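Local coordinates for inositol-3-phosphate synthase (Caenorhabditis elegans, PDB 1VKO), which belongs to the inositol-phosphate synthase family and binds nicotinamide-adenine-dinucleotide in a Rossmann-type domain, at residues A[249-254]-A[298-303]; A[322-327]-A[482-487]. All coordinates share one frame; numbering follows the deposited sequence.

Contact 1. Residues A[249-254]-A[298-303]. With NAD (nicotinamide-adenine-dinucleotide), chain G.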
# COMPACT_ATOMS: atom_id res chain seq x y z
N ALA A 249 -29.89 -3.11 12.46
CA ALA A 249 -30.24 -1.71 12.22
C ALA A 249 -29.10 -0.75 12.66
O ALA A 249 -28.05 -1.19 13.08
CB ALA A 249 -31.53 -1.38 12.98
N ASN A 250 -29.29 0.55 12.56
CA ASN A 250 -28.20 1.47 12.81
C ASN A 250 -27.69 1.38 14.23
O ASN A 250 -28.42 1.09 15.17
CB ASN A 250 -28.56 2.91 12.46
CG ASN A 250 -28.73 3.09 10.96
OD1 ASN A 250 -29.87 3.03 10.45
ND2 ASN A 250 -27.60 3.19 10.23
N THR A 251 -26.38 1.56 14.33
CA THR A 251 -25.69 1.60 15.57
C THR A 251 -26.37 2.66 16.41
O THR A 251 -26.43 3.81 16.01
CB THR A 251 -24.25 2.00 15.23
OG1 THR A 251 -23.67 0.91 14.56
CG2 THR A 251 -23.39 2.14 16.49
N GLU A 252 -26.91 2.25 17.56
CA GLU A 252 -27.38 3.17 18.61
C GLU A 252 -26.18 3.61 19.45
O GLU A 252 -25.13 2.97 19.41
CB GLU A 252 -28.36 2.46 19.58
CG GLU A 252 -29.56 1.83 18.90
CD GLU A 252 -30.58 1.20 19.84
OE1 GLU A 252 -30.24 0.46 20.81
OE2 GLU A 252 -31.76 1.45 19.59
N ARG A 253 -26.32 4.69 20.22
CA ARG A 253 -25.36 4.95 21.31
C ARG A 253 -25.58 3.97 22.46
O ARG A 253 -26.56 3.20 22.50
CB ARG A 253 -25.48 6.39 21.83
CG ARG A 253 -26.86 6.71 22.41
CD ARG A 253 -26.94 8.00 23.17
NE ARG A 253 -28.30 8.29 23.65
CZ ARG A 253 -28.80 7.94 24.84
NH1 ARG A 253 -28.07 7.23 25.72
NH2 ARG A 253 -30.05 8.29 25.15
N TYR A 254 -24.64 3.98 23.40
CA TYR A 254 -24.70 3.22 24.62
C TYR A 254 -25.75 3.84 25.54
O TYR A 254 -25.90 5.04 25.60
CB TYR A 254 -23.33 3.33 25.30
CG TYR A 254 -22.35 2.23 24.93
CD1 TYR A 254 -22.12 1.90 23.61
CD2 TYR A 254 -21.68 1.52 25.92
CE1 TYR A 254 -21.27 0.89 23.27
CE2 TYR A 254 -20.79 0.52 25.59
CZ TYR A 254 -20.58 0.22 24.25
OH TYR A 254 -19.70 -0.79 23.89
N ASN A 298 -27.25 -9.48 18.75
CA ASN A 298 -26.87 -8.08 18.57
C ASN A 298 -25.66 -7.95 17.62
O ASN A 298 -24.52 -8.26 18.04
CB ASN A 298 -26.51 -7.44 19.92
CG ASN A 298 -25.96 -5.98 19.77
OD1 ASN A 298 -26.31 -5.26 18.84
ND2 ASN A 298 -25.12 -5.56 20.71
N GLY A 299 -25.92 -7.49 16.40
CA GLY A 299 -24.95 -7.36 15.33
C GLY A 299 -24.24 -6.02 15.34
O GLY A 299 -23.32 -5.77 14.53
N SER A 300 -24.64 -5.14 16.26
CA SER A 300 -24.12 -3.78 16.33
C SER A 300 -23.33 -3.54 17.63
O SER A 300 -23.34 -4.39 18.54
CB SER A 300 -25.25 -2.76 16.20
OG SER A 300 -25.88 -2.87 14.94
N PRO A 301 -22.60 -2.43 17.68
CA PRO A 301 -21.76 -2.10 18.82
C PRO A 301 -22.48 -1.75 20.12
O PRO A 301 -21.84 -1.89 21.16
CB PRO A 301 -21.01 -0.84 18.33
CG PRO A 301 -21.03 -0.94 16.91
CD PRO A 301 -22.43 -1.47 16.58
N GLN A 302 -23.75 -1.30 20.09
CA GLN A 302 -24.37 -0.83 21.34
C GLN A 302 -24.47 -1.90 22.41
O GLN A 302 -24.48 -3.10 22.09
CB GLN A 302 -25.71 -0.18 21.15
CG GLN A 302 -26.84 -1.16 20.81
CD GLN A 302 -27.09 -1.21 19.34
OE1 GLN A 302 -26.25 -0.74 18.57
NE2 GLN A 302 -28.23 -1.76 18.93
N ASN A 303 -24.55 -1.44 23.66
CA ASN A 303 -24.53 -2.33 24.83
C ASN A 303 -25.90 -2.89 25.25
O ASN A 303 -26.25 -2.92 26.43
CB ASN A 303 -23.78 -1.70 26.01
CG ASN A 303 -24.39 -0.41 26.48
OD1 ASN A 303 -24.77 0.42 25.69
ND2 ASN A 303 -24.45 -0.23 27.80
PA NAD G . -27.92 0.32 6.91
O1A NAD G . -28.16 1.73 7.15
O2A NAD G . -27.92 0.08 5.45
O5B NAD G . -29.04 -0.49 7.69
C5B NAD G . -29.70 0.08 8.77
C4B NAD G . -31.19 -0.08 8.54
O4B NAD G . -31.83 -0.15 9.80
C3B NAD G . -31.78 1.09 7.81
O3B NAD G . -32.79 0.51 6.99
C2B NAD G . -32.51 1.90 8.85
O2B NAD G . -33.75 2.25 8.23
C1B NAD G . -32.80 0.85 9.92
N9A NAD G . -33.01 1.27 11.33
C8A NAD G . -32.40 2.26 12.05
N7A NAD G . -32.95 2.27 13.29
C5A NAD G . -33.90 1.32 13.39
C6A NAD G . -34.79 0.94 14.41
N6A NAD G . -34.88 1.56 15.60
N1A NAD G . -35.68 -0.08 14.16
C2A NAD G . -35.72 -0.68 12.94
N3A NAD G . -34.88 -0.26 11.95
C4A NAD G . -33.97 0.71 12.16
O3 NAD G . -26.55 -0.20 7.60
PN NAD G . -26.02 -1.68 7.32
O1N NAD G . -27.20 -2.50 6.95
O2N NAD G . -24.90 -1.57 6.39
O5D NAD G . -25.57 -2.27 8.76
C5D NAD G . -26.42 -2.15 9.90
C4D NAD G . -25.68 -2.26 11.25
O4D NAD G . -24.81 -3.36 11.24
C3D NAD G . -24.83 -1.03 11.60
O3D NAD G . -24.99 -0.77 12.97
C2D NAD G . -23.42 -1.53 11.46
O2D NAD G . -22.47 -0.93 12.32
C1D NAD G . -23.59 -2.98 11.83
N1N NAD G . -22.39 -3.65 11.34
C2N NAD G . -22.13 -3.68 10.00
C3N NAD G . -20.99 -4.30 9.56
C7N NAD G . -20.94 -4.63 8.12
O7N NAD G . -22.05 -4.17 7.36
N7N NAD G . -19.93 -5.34 7.62
C4N NAD G . -20.09 -4.91 10.46
C5N NAD G . -20.37 -4.85 11.81
C6N NAD G . -21.53 -4.21 12.25
O HOH W 1 -19.12 -1.69 21.42
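Gln302 lies against the backbone and side chain of Glu252. Gln302 CB faces two backbone oxygens, 3.6 Å from Glu252 O and slightly farther from Arg253 O. The side chain bends at chi2 (-97°), which turns the amide across the Glu252 side chain. CG and CD then pack on Glu252 CB and OE1. At the tip the two amide atoms part. Gln302 OE1 accepts a hydrogen bond from Glu252 N at 3.2 Å. The N-H comes from above the carbonyl plane, 65° out of it, and not along a lone pair. Gln302 NE2 comes closest to Glu252 OE1, with Glu252 CG a little farther off. Glu252 OE1 is hydrogen-bonded to the hydroxyls of Ser280 and Ser282.

Both segments are loops that follow neighbouring parallel strands, 242-247 and 295-298, of the Rossmann-type sheet. Loops of this kind line the dinucleotide site, and here they close on one ribose hydroxyl of NAD. Thr251 OG1 is hydrogen-bonded to NAD O3D at 2.7 Å, and Ser300 OG to the same O3D at 3.0 Å. NAD O3D also donates to Ala249 O at 3.1 Å. Three protein oxygens thus grip one hydroxyl. The other branch of Thr251, CG2, packs on the Pro301 ring, with Thr251 CG2 3.7 Å from Pro301 CD. The Asn298 side chain ties its own loop together. Its OD1 accepts from Ser300 N in an Asx turn, and its ND2 donates to Gln302 O.

Further along, the Asn303 amide is stacked on the Tyr254 ring, the planes 17° apart. Asn303 CB lies over the ring face, 4.0 Å from the centroid, in a CH-pi contact. Asn303 OD1 also accepts from Thr255 N, which holds the amide in place. At the ring edge, a water joins Tyr254 OH to Pro301 O.

Contact 2. Residues A[322-327]-A[482-487]; sequences GDDFKS and LLKAPV. With NAD (nicotinamide-adenine-dinucleotide), chain G; POP (pyrophosphate 2-), chain H.
This contact lies at the NAD and pyrophosphate site, where the loop after strand 320-321 of the Rossmann-type sheet runs beside 482-487. Main-chain hydrogen bonds hold the two loops together. Asp323 and Ala485 exchange a pair: Asp323 N donates to Ala485 O, and Ala485 N donates to Asp323 O. Val487 N reaches Gly322 O at 2.7 Å. Lys484 N donates to Asp324 O, and Lys326 N to Leu482 O at 2.8 Å. A cis peptide precedes Asp323.

Lys484 carries the contact into the site. Its CB and CG pass along Asp324 O and Phe325 O, and a bend at chi4 (72°) turns the amine between protein and ligand. Lys484 NZ donates to POP O5 at 2.6 Å and to POP O at 2.9 Å. Phe325 O also lies close to Lys484 NZ, but so short a bond is doubtful. Lys484 NZ and Asp324 OD2 form a salt bridge at 3.5 Å, with only a weak hydrogen bond in it. Asp324 has stronger partners in Lys373 and Ser376. Ser327 OG accepts from NAD N7N at 2.8 Å, which holds the carboxamide end of NAD.

On the far side from the ligands, Val487 CG2 packs on the Asp323 carboxylate, 3.3 Å from Asp323 OD2. A water bridges that oxygen and Ala485 O. Leu483 CD1 lies against the Gly322 backbone.

The backbones of Asp324 and Phe325 are hydrogen-bonded to Asn298 and Gly299, at the end of strand 295-298. Helix 440-458 covers Phe325 and Leu482. Helix 367-378 touches Lys484 and Ala485, and helix 329-342 meets Lys326 and Lys484.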
# COMPACT_ATOMS: atom_id res chain seq x y z
N GLY A 322 -23.69 -11.43 20.87
CA GLY A 322 -23.13 -10.12 20.47
C GLY A 322 -21.70 -9.96 20.95
O GLY A 322 -21.15 -10.85 21.59
N ASP A 323 -21.06 -8.82 20.66
CA ASP A 323 -21.68 -7.75 19.94
C ASP A 323 -20.83 -7.42 18.73
O ASP A 323 -19.59 -7.40 18.82
CB ASP A 323 -21.69 -6.50 20.82
CG ASP A 323 -22.48 -6.66 22.08
OD1 ASP A 323 -23.56 -7.34 22.09
OD2 ASP A 323 -22.14 -6.08 23.11
N ASP A 324 -21.51 -7.15 17.61
CA ASP A 324 -20.94 -6.42 16.46
C ASP A 324 -20.22 -7.35 15.48
O ASP A 324 -19.17 -7.94 15.82
CB ASP A 324 -20.02 -5.29 16.96
CG ASP A 324 -19.79 -4.19 15.93
OD1 ASP A 324 -20.59 -4.04 14.97
OD2 ASP A 324 -18.83 -3.39 16.03
N PHE A 325 -20.79 -7.46 14.27
CA PHE A 325 -20.25 -8.33 13.24
C PHE A 325 -18.79 -8.11 13.10
O PHE A 325 -18.30 -6.96 13.08
CB PHE A 325 -20.86 -8.08 11.85
CG PHE A 325 -22.37 -8.21 11.80
CD1 PHE A 325 -23.01 -9.35 12.25
CD2 PHE A 325 -23.14 -7.19 11.24
CE1 PHE A 325 -24.42 -9.46 12.17
CE2 PHE A 325 -24.56 -7.32 11.17
CZ PHE A 325 -25.15 -8.44 11.64
N LYS A 326 -18.08 -9.22 13.01
CA LYS A 326 -16.68 -9.17 12.74
C LYS A 326 -16.46 -9.57 11.30
O LYS A 326 -16.22 -10.75 10.99
CB LYS A 326 -15.96 -10.08 13.69
CG LYS A 326 -14.52 -9.97 13.57
CD LYS A 326 -13.94 -11.32 13.88
CE LYS A 326 -13.70 -11.49 15.35
NZ LYS A 326 -12.95 -12.74 15.60
N SER A 327 -16.56 -8.58 10.42
CA SER A 327 -16.67 -8.85 8.99
C SER A 327 -15.34 -8.69 8.19
O SER A 327 -15.06 -9.52 7.29
CB SER A 327 -17.80 -8.01 8.38
OG SER A 327 -17.61 -6.61 8.61
N LEU A 482 -17.73 -14.85 15.00
CA LEU A 482 -18.51 -13.98 14.13
C LEU A 482 -18.59 -12.54 14.65
O LEU A 482 -19.12 -11.67 13.97
CB LEU A 482 -19.93 -14.55 13.92
CG LEU A 482 -20.14 -15.80 13.05
CD1 LEU A 482 -19.01 -15.99 12.07
CD2 LEU A 482 -20.29 -17.05 13.87
N LEU A 483 -18.05 -12.30 15.85
CA LEU A 483 -18.35 -11.05 16.55
C LEU A 483 -17.10 -10.35 17.06
O LEU A 483 -16.15 -11.03 17.47
CB LEU A 483 -19.33 -11.33 17.70
CG LEU A 483 -20.73 -11.84 17.31
CD1 LEU A 483 -21.42 -12.41 18.54
CD2 LEU A 483 -21.61 -10.80 16.57
N LYS A 484 -17.13 -9.01 17.06
CA LYS A 484 -15.97 -8.18 17.35
C LYS A 484 -15.74 -8.05 18.81
O LYS A 484 -14.58 -8.04 19.25
CB LYS A 484 -16.19 -6.76 16.87
CG LYS A 484 -15.72 -6.50 15.49
CD LYS A 484 -15.56 -5.00 15.30
CE LYS A 484 -15.71 -4.68 13.83
NZ LYS A 484 -17.13 -4.80 13.37
N ALA A 485 -16.85 -7.92 19.53
CA ALA A 485 -16.88 -7.57 20.95
C ALA A 485 -17.76 -8.58 21.67
O ALA A 485 -18.88 -8.27 22.12
CB ALA A 485 -17.40 -6.17 21.13
N PRO A 486 -17.23 -9.78 21.79
CA PRO A 486 -18.06 -10.89 22.26
C PRO A 486 -18.48 -10.71 23.74
O PRO A 486 -17.68 -10.31 24.61
CB PRO A 486 -17.20 -12.14 22.01
CG PRO A 486 -15.82 -11.64 21.64
CD PRO A 486 -15.83 -10.17 21.55
N VAL A 487 -19.78 -10.91 23.95
CA VAL A 487 -20.38 -10.96 25.24
C VAL A 487 -20.29 -12.44 25.67
O VAL A 487 -20.51 -13.37 24.86
CB VAL A 487 -21.85 -10.47 25.13
CG1 VAL A 487 -22.58 -10.53 26.50
CG2 VAL A 487 -21.89 -9.05 24.58
PA NAD G . -27.92 0.32 6.91
O1A NAD G . -28.16 1.73 7.15
O2A NAD G . -27.92 0.08 5.45
O5B NAD G . -29.04 -0.49 7.69
C5B NAD G . -29.70 0.08 8.77
C4B NAD G . -31.19 -0.08 8.54
O4B NAD G . -31.83 -0.15 9.80
C3B NAD G . -31.78 1.09 7.81
O3B NAD G . -32.79 0.51 6.99
C2B NAD G . -32.51 1.90 8.85
O2B NAD G . -33.75 2.25 8.23
C1B NAD G . -32.80 0.85 9.92
N9A NAD G . -33.01 1.27 11.33
C8A NAD G . -32.40 2.26 12.05
N7A NAD G . -32.95 2.27 13.29
C5A NAD G . -33.90 1.32 13.39
C6A NAD G . -34.79 0.94 14.41
N6A NAD G . -34.88 1.56 15.60
N1A NAD G . -35.68 -0.08 14.16
C2A NAD G . -35.72 -0.68 12.94
N3A NAD G . -34.88 -0.26 11.95
C4A NAD G . -33.97 0.71 12.16
O3 NAD G . -26.55 -0.20 7.60
PN NAD G . -26.02 -1.68 7.32
O1N NAD G . -27.20 -2.50 6.95
O2N NAD G . -24.90 -1.57 6.39
O5D NAD G . -25.57 -2.27 8.76
C5D NAD G . -26.42 -2.15 9.90
C4D NAD G . -25.68 -2.26 11.25
O4D NAD G . -24.81 -3.36 11.24
C3D NAD G . -24.83 -1.03 11.60
O3D NAD G . -24.99 -0.77 12.97
C2D NAD G . -23.42 -1.53 11.46
O2D NAD G . -22.47 -0.93 12.32
C1D NAD G . -23.59 -2.98 11.83
N1N NAD G . -22.39 -3.65 11.34
C2N NAD G . -22.13 -3.68 10.00
C3N NAD G . -20.99 -4.30 9.56
C7N NAD G . -20.94 -4.63 8.12
O7N NAD G . -22.05 -4.17 7.36
N7N NAD G . -19.93 -5.34 7.62
C4N NAD G . -20.09 -4.91 10.46
C5N NAD G . -20.37 -4.85 11.81
C6N NAD G . -21.53 -4.21 12.25
P1 POP H . -14.66 -4.76 10.37
O1 POP H . -14.49 -6.27 10.51
O2 POP H . -14.38 -4.35 8.94
O3 POP H . -13.69 -4.05 11.29
O POP H . -16.22 -4.37 10.70
P2 POP H . -16.88 -2.89 10.66
O4 POP H . -17.65 -2.75 9.35
O5 POP H . -17.80 -2.74 11.86
O6 POP H . -15.90 -1.71 10.71
O HOH W 2 -19.61 -6.18 23.50

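From the N terminus, the chain leaves strand 242-247 into 249-254. It passes helices 265-273 and 281-291, then strand 295-298, and returns at 298-303. Contact 1 closes there, and helix 307-316 and strand 320-321 follow. Contact 2 opens at 322-327. Its larger loop holds the mixed sheet and helix 440-458, and closes at 482-487. The two loops come in series and neither nest nor cross. The centres of contacts 1 and 2 are about 11 Å apart. They touch through Asn298 with Asp323 and Gly299 with Phe325, between adjacent strand ends. Contact 1 joins two loops of the parallel sheet. Contact 2 ties the end of strand 320-321 to the loop between strand 469-470 and helix 498-513. Both touch NAD.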